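Local coordinates for major capsid protein (Faustovirus, PDB 5J7O) that builds, probably as trimers of double jelly-roll subunits, the protein shell of this large double-stranded DNA virus, at residues L238-S243 with V267-T272; V482-A487 with A507-Q512. All coordinates share one frame; numbering follows the deposited sequence.

Interaction 1: L238-S243 with V267-T272; sequences LVNIAS and VNAAIT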
loop_
_atom_site.group_PDB
_atom_site.type_symbol
_atom_site.label_atom_id
_atom_site.label_comp_id
_atom_site.label_asym_id
_atom_site.label_seq_id
_atom_site.Cartn_x
_atom_site.Cartn_y
_atom_site.Cartn_z
ATOM N N LEU B 238 -18.791 12.779 4.341
ATOM C CA LEU B 238 -18.331 13.662 3.278
ATOM C C LEU B 238 -17.681 14.900 3.881
ATOM O O LEU B 238 -18.277 15.582 4.720
ATOM C CB LEU B 238 -19.500 14.058 2.375
ATOM C CG LEU B 238 -20.199 12.929 1.615
ATOM C CD1 LEU B 238 -21.412 13.455 0.868
ATOM C CD2 LEU B 238 -19.232 12.263 0.655
ATOM N N VAL B 239 -16.444 15.172 3.475
ATOM C CA VAL B 239 -15.722 16.352 3.930
ATOM C C VAL B 239 -15.825 17.490 2.922
ATOM O O VAL B 239 -15.904 18.656 3.304
ATOM C CB VAL B 239 -14.249 16.002 4.236
ATOM C CG1 VAL B 239 -14.176 14.917 5.300
ATOM C CG2 VAL B 239 -13.514 15.561 2.976
ATOM N N ASN B 240 -15.834 17.159 1.635
ATOM C CA ASN B 240 -16.111 18.107 0.570
ATOM C C ASN B 240 -17.431 17.731 -0.087
ATOM O O ASN B 240 -17.693 16.553 -0.343
ATOM C CB ASN B 240 -14.990 18.121 -0.474
ATOM C CG ASN B 240 -13.700 18.719 0.058
ATOM O OD1 ASN B 240 -13.489 18.798 1.270
ATOM N ND2 ASN B 240 -12.828 19.142 -0.849
ATOM N N ILE B 241 -18.268 18.731 -0.337
ATOM C CA ILE B 241 -19.518 18.552 -1.065
ATOM C C ILE B 241 -19.581 19.640 -2.124
ATOM O O ILE B 241 -19.500 20.831 -1.798
ATOM C CB ILE B 241 -20.748 18.610 -0.144
ATOM C CG1 ILE B 241 -20.713 17.472 0.877
ATOM C CG2 ILE B 241 -22.026 18.551 -0.964
ATOM C CD1 ILE B 241 -21.927 17.429 1.781
ATOM N N ALA B 242 -19.713 19.232 -3.385
ATOM C CA ALA B 242 -19.648 20.166 -4.502
ATOM C C ALA B 242 -20.642 21.306 -4.324
ATOM O O ALA B 242 -21.823 21.080 -4.043
ATOM C CB ALA B 242 -19.916 19.428 -5.816
ATOM N N SER B 243 -20.137 22.535 -4.465
ATOM C CA SER B 243 -20.903 23.782 -4.450
ATOM C C SER B 243 -21.367 24.196 -3.058
ATOM O O SER B 243 -22.301 24.997 -2.940
ATOM C CB SER B 243 -22.111 23.719 -5.393
ATOM O OG SER B 243 -21.720 23.330 -6.699
ATOM N N VAL B 267 -13.476 28.958 -0.459
ATOM C CA VAL B 267 -14.565 29.008 -1.423
ATOM C C VAL B 267 -15.245 27.644 -1.450
ATOM O O VAL B 267 -14.805 26.691 -0.804
ATOM C CB VAL B 267 -14.086 29.413 -2.831
ATOM C CG1 VAL B 267 -13.398 30.769 -2.789
ATOM C CG2 VAL B 267 -13.155 28.356 -3.401
ATOM N N ASN B 268 -16.335 27.565 -2.210
ATOM C CA ASN B 268 -17.061 26.310 -2.348
ATOM C C ASN B 268 -16.148 25.220 -2.897
ATOM O O ASN B 268 -15.173 25.490 -3.602
ATOM C CB ASN B 268 -18.269 26.487 -3.268
ATOM C CG ASN B 268 -19.383 27.287 -2.625
ATOM O OD1 ASN B 268 -19.584 27.232 -1.411
ATOM N ND2 ASN B 268 -20.121 28.032 -3.441
ATOM N N ALA B 269 -16.471 23.977 -2.560
ATOM C CA ALA B 269 -15.700 22.843 -3.041
ATOM C C ALA B 269 -16.060 22.527 -4.488
ATOM O O ALA B 269 -17.189 22.751 -4.934
ATOM C CB ALA B 269 -15.942 21.616 -2.162
ATOM N N ALA B 270 -15.078 22.010 -5.224
ATOM C CA ALA B 270 -15.287 21.605 -6.607
ATOM C C ALA B 270 -15.590 20.121 -6.757
ATOM O O ALA B 270 -16.176 19.724 -7.770
ATOM C CB ALA B 270 -14.063 21.959 -7.459
ATOM N N ILE B 271 -15.207 19.298 -5.781
ATOM C CA ILE B 271 -15.485 17.870 -5.794
ATOM C C ILE B 271 -16.192 17.498 -4.495
ATOM O O ILE B 271 -16.236 18.272 -3.538
ATOM C CB ILE B 271 -14.209 17.020 -5.973
ATOM C CG1 ILE B 271 -13.311 17.143 -4.740
ATOM C CG2 ILE B 271 -13.462 17.429 -7.234
ATOM C CD1 ILE B 271 -12.110 16.223 -4.765
ATOM N N THR B 272 -16.750 16.291 -4.479
ATOM C CA THR B 272 -17.384 15.713 -3.301
ATOM C C THR B 272 -16.577 14.493 -2.878
ATOM O O THR B 272 -16.457 13.536 -3.649
ATOM C CB THR B 272 -18.834 15.326 -3.592
ATOM O OG1 THR B 272 -19.586 16.496 -3.938
ATOM C CG2 THR B 272 -19.464 14.659 -2.376
#
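Beyond the paired part of a long-looped beta hairpin, strands 232-240 and 273-280, the chain at Ala-242 remains tied to Thr-272. The backbone N of Ala-242 donates to Thr-272 OG1 over 2.8 Å in a nearly straight bond (163°). With chi1 at -62°, Thr-272 keeps OG1 beside its own backbone N for this bond and sends its methyl the other way, where CG2 lies 3.9 Å from Leu-238 CD2. The backbones also approach directly, Thr-272 CA making a CA-H...O contact of 3.1 Å to Asn-240 O. One step further out, Ser-243 N donates to Ala-269 O at 3.0 Å, almost perfectly linear at the hydrogen. Ala-269 CB packs against Asn-240 CB at 4.0 Å and near Ile-241 O, while the side chain of Asn-268 lies alongside the Ser-243 carbonyl group. The side chain of Asn-240 lies over Ala-269, and its ND2 donates to the Pro-478 carbonyl of the third subunit. At the base of the loop Val-239 and Asn-240 both face Ala-273, a classic beta bulge where the hairpin leaves regular strand pairing.

Interaction 2: V482-A487 with A507-Q512; sequences VSQSYA and ASQVMQ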
loop_
_atom_site.group_PDB
_atom_site.type_symbol
_atom_site.label_atom_id
_atom_site.label_comp_id
_atom_site.label_asym_id
_atom_site.label_seq_id
_atom_site.Cartn_x
_atom_site.Cartn_y
_atom_site.Cartn_z
ATOM N N VAL B 482 -4.447 19.541 17.586
ATOM C CA VAL B 482 -4.794 20.568 18.562
ATOM C C VAL B 482 -6.121 21.199 18.166
ATOM O O VAL B 482 -6.298 21.616 17.016
ATOM C CB VAL B 482 -3.694 21.640 18.671
ATOM C CG1 VAL B 482 -3.947 22.541 19.870
ATOM C CG2 VAL B 482 -2.322 20.988 18.756
ATOM N N SER B 483 -7.043 21.274 19.122
ATOM C CA SER B 483 -8.310 21.970 18.941
ATOM C C SER B 483 -8.191 23.365 19.539
ATOM O O SER B 483 -8.012 23.511 20.753
ATOM C CB SER B 483 -9.459 21.202 19.596
ATOM O OG SER B 483 -9.676 19.956 18.958
ATOM N N GLN B 484 -8.278 24.383 18.688
ATOM C CA GLN B 484 -8.231 25.773 19.118
ATOM C C GLN B 484 -9.638 26.354 19.134
ATOM O O GLN B 484 -10.425 26.129 18.211
ATOM C CB GLN B 484 -7.333 26.602 18.196
ATOM C CG GLN B 484 -7.352 28.099 18.476
ATOM C CD GLN B 484 -6.533 28.483 19.694
ATOM O OE1 GLN B 484 -5.331 28.230 19.749
ATOM N NE2 GLN B 484 -7.181 29.100 20.675
ATOM N N SER B 485 -9.952 27.099 20.192
ATOM C CA SER B 485 -11.249 27.744 20.317
ATOM C C SER B 485 -11.061 29.165 20.823
ATOM O O SER B 485 -10.086 29.472 21.513
ATOM C CB SER B 485 -12.178 26.978 21.267
ATOM O OG SER B 485 -11.800 27.168 22.620
ATOM N N TYR B 486 -12.007 30.027 20.466
ATOM C CA TYR B 486 -12.060 31.388 20.969
ATOM C C TYR B 486 -13.487 31.703 21.389
ATOM O O TYR B 486 -14.447 31.138 20.859
ATOM C CB TYR B 486 -11.585 32.405 19.921
ATOM C CG TYR B 486 -10.187 32.146 19.410
ATOM C CD1 TYR B 486 -9.075 32.561 20.129
ATOM C CD2 TYR B 486 -9.982 31.489 18.205
ATOM C CE1 TYR B 486 -7.795 32.325 19.663
ATOM C CE2 TYR B 486 -8.708 31.249 17.731
ATOM C CZ TYR B 486 -7.618 31.668 18.464
ATOM O OH TYR B 486 -6.347 31.429 17.992
ATOM N N ALA B 487 -13.616 32.609 22.355
ATOM C CA ALA B 487 -14.921 33.022 22.843
ATOM C C ALA B 487 -14.822 34.438 23.388
ATOM O O ALA B 487 -13.864 34.775 24.089
ATOM C CB ALA B 487 -15.447 32.069 23.925
ATOM N N ALA B 507 -9.894 31.750 25.344
ATOM C CA ALA B 507 -9.343 30.878 24.318
ATOM C C ALA B 507 -8.843 29.600 24.970
ATOM O O ALA B 507 -8.386 29.610 26.117
ATOM C CB ALA B 507 -8.209 31.561 23.545
ATOM N N SER B 508 -8.930 28.496 24.230
ATOM C CA SER B 508 -8.482 27.209 24.736
ATOM C C SER B 508 -7.809 26.411 23.630
ATOM O O SER B 508 -8.247 26.434 22.477
ATOM C CB SER B 508 -9.647 26.399 25.326
ATOM O OG SER B 508 -10.592 26.052 24.328
ATOM N N GLN B 509 -6.730 25.720 23.997
ATOM C CA GLN B 509 -6.098 24.703 23.166
ATOM C C GLN B 509 -6.179 23.382 23.914
ATOM O O GLN B 509 -5.615 23.253 25.005
ATOM C CB GLN B 509 -4.637 25.040 22.865
ATOM C CG GLN B 509 -4.407 26.279 22.035
ATOM C CD GLN B 509 -2.953 26.426 21.628
ATOM O OE1 GLN B 509 -2.046 26.134 22.409
ATOM N NE2 GLN B 509 -2.724 26.866 20.397
ATOM N N VAL B 510 -6.874 22.408 23.336
ATOM C CA VAL B 510 -7.015 21.086 23.932
ATOM C C VAL B 510 -6.435 20.062 22.969
ATOM O O VAL B 510 -6.754 20.078 21.773
ATOM C CB VAL B 510 -8.483 20.759 24.258
ATOM C CG1 VAL B 510 -8.594 19.363 24.855
ATOM C CG2 VAL B 510 -9.058 21.793 25.212
ATOM N N MET B 511 -5.580 19.184 23.486
ATOM C CA MET B 511 -5.059 18.087 22.680
ATOM C C MET B 511 -6.198 17.171 22.252
ATOM O O MET B 511 -6.863 16.559 23.093
ATOM C CB MET B 511 -4.014 17.299 23.468
ATOM C CG MET B 511 -3.501 16.071 22.729
ATOM S SD MET B 511 -2.818 14.803 23.816
ATOM C CE MET B 511 -1.343 15.617 24.413
ATOM N N GLN B 512 -6.430 17.091 20.942
ATOM C CA GLN B 512 -7.467 16.203 20.434
ATOM C C GLN B 512 -6.943 14.784 20.255
ATOM O O GLN B 512 -7.645 13.816 20.563
ATOM C CB GLN B 512 -8.016 16.742 19.114
ATOM C CG GLN B 512 -9.255 16.017 18.611
ATOM C CD GLN B 512 -9.716 16.521 17.257
ATOM O OE1 GLN B 512 -8.904 16.801 16.375
ATOM N NE2 GLN B 512 -11.027 16.641 17.088
HETATM O O HOH W 1 -9.903 24.022 22.731
#
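Gln-484 crosses the side chain of Gln-509, the two amide planes turned 46° against each other. Gln-509 NE2 donates to Gln-484 OE1 at 3.0 Å, approaching nearly along the C=O axis although the bond is bent at the hydrogen. A turn at chi2 (77°) folds the Gln-484 chain back, and its NE2 reaches Ser-485 O at 3.0 Å while lying over one face of the Tyr-486 ring, offset toward the rim. Ser-485 O therefore holds two donors, NE2 of Gln-484 and N of Ser-508, on opposite faces of its carbonyl plane. Ala-507 CB meets Tyr-486 CD1 at 3.7 Å and lies near Gln-484 NE2. The backbones form an antiparallel ladder in a mixed sheet that probably projects from the jelly rolls, strand 473-490 outermost in this chain and 503-521 bonded on its other side to 364-375. Ser-483 and Val-510 make a hydrogen-bonded pair, with Ser-483 N to Val-510 O at 2.9 Å, and Ser-485 and Ser-508 form the next. On the face carrying these serines, Ser-485 OG and Ser-508 OG are modelled 2.4 Å apart, too short for the detail to be trusted. A water sits 2.8 Å from Ser-483 O and 2.7 Å from Ser-508 OG, which also bonds to Tyr-486 N of the second subunit. Ser-483 OG is buried without a polar partner, packed against the aliphatic CB of Gln-512 at 3.6 Å. The Gln-512 amide instead joins Gln-512 of both other subunits, and Ser-485 packs on its own counterparts there, as expected near a threefold axis.

In the fold
Interaction 1 and interaction 2 lie on the same side of the chain's centre, with their own centres about 26 Å apart and no touch between them. They belong to different elements: 238-243 with 267-272 join the two ends of a long loop, whereas 482-487 with 507-512 are neighbouring strands of a sheet. The loop contact includes several exposed residues and relies on a hydroxyl and a single backbone bond, while the strand pair has no exposed residue among those touching and uses a regular ladder. Interaction 1 rests on the third subunit's strand 473-490, which carries interaction 2 there; in turn, Gln-509 meets Trp-247 and Gly-248 of the second subunit, in the loop interaction 1 closes.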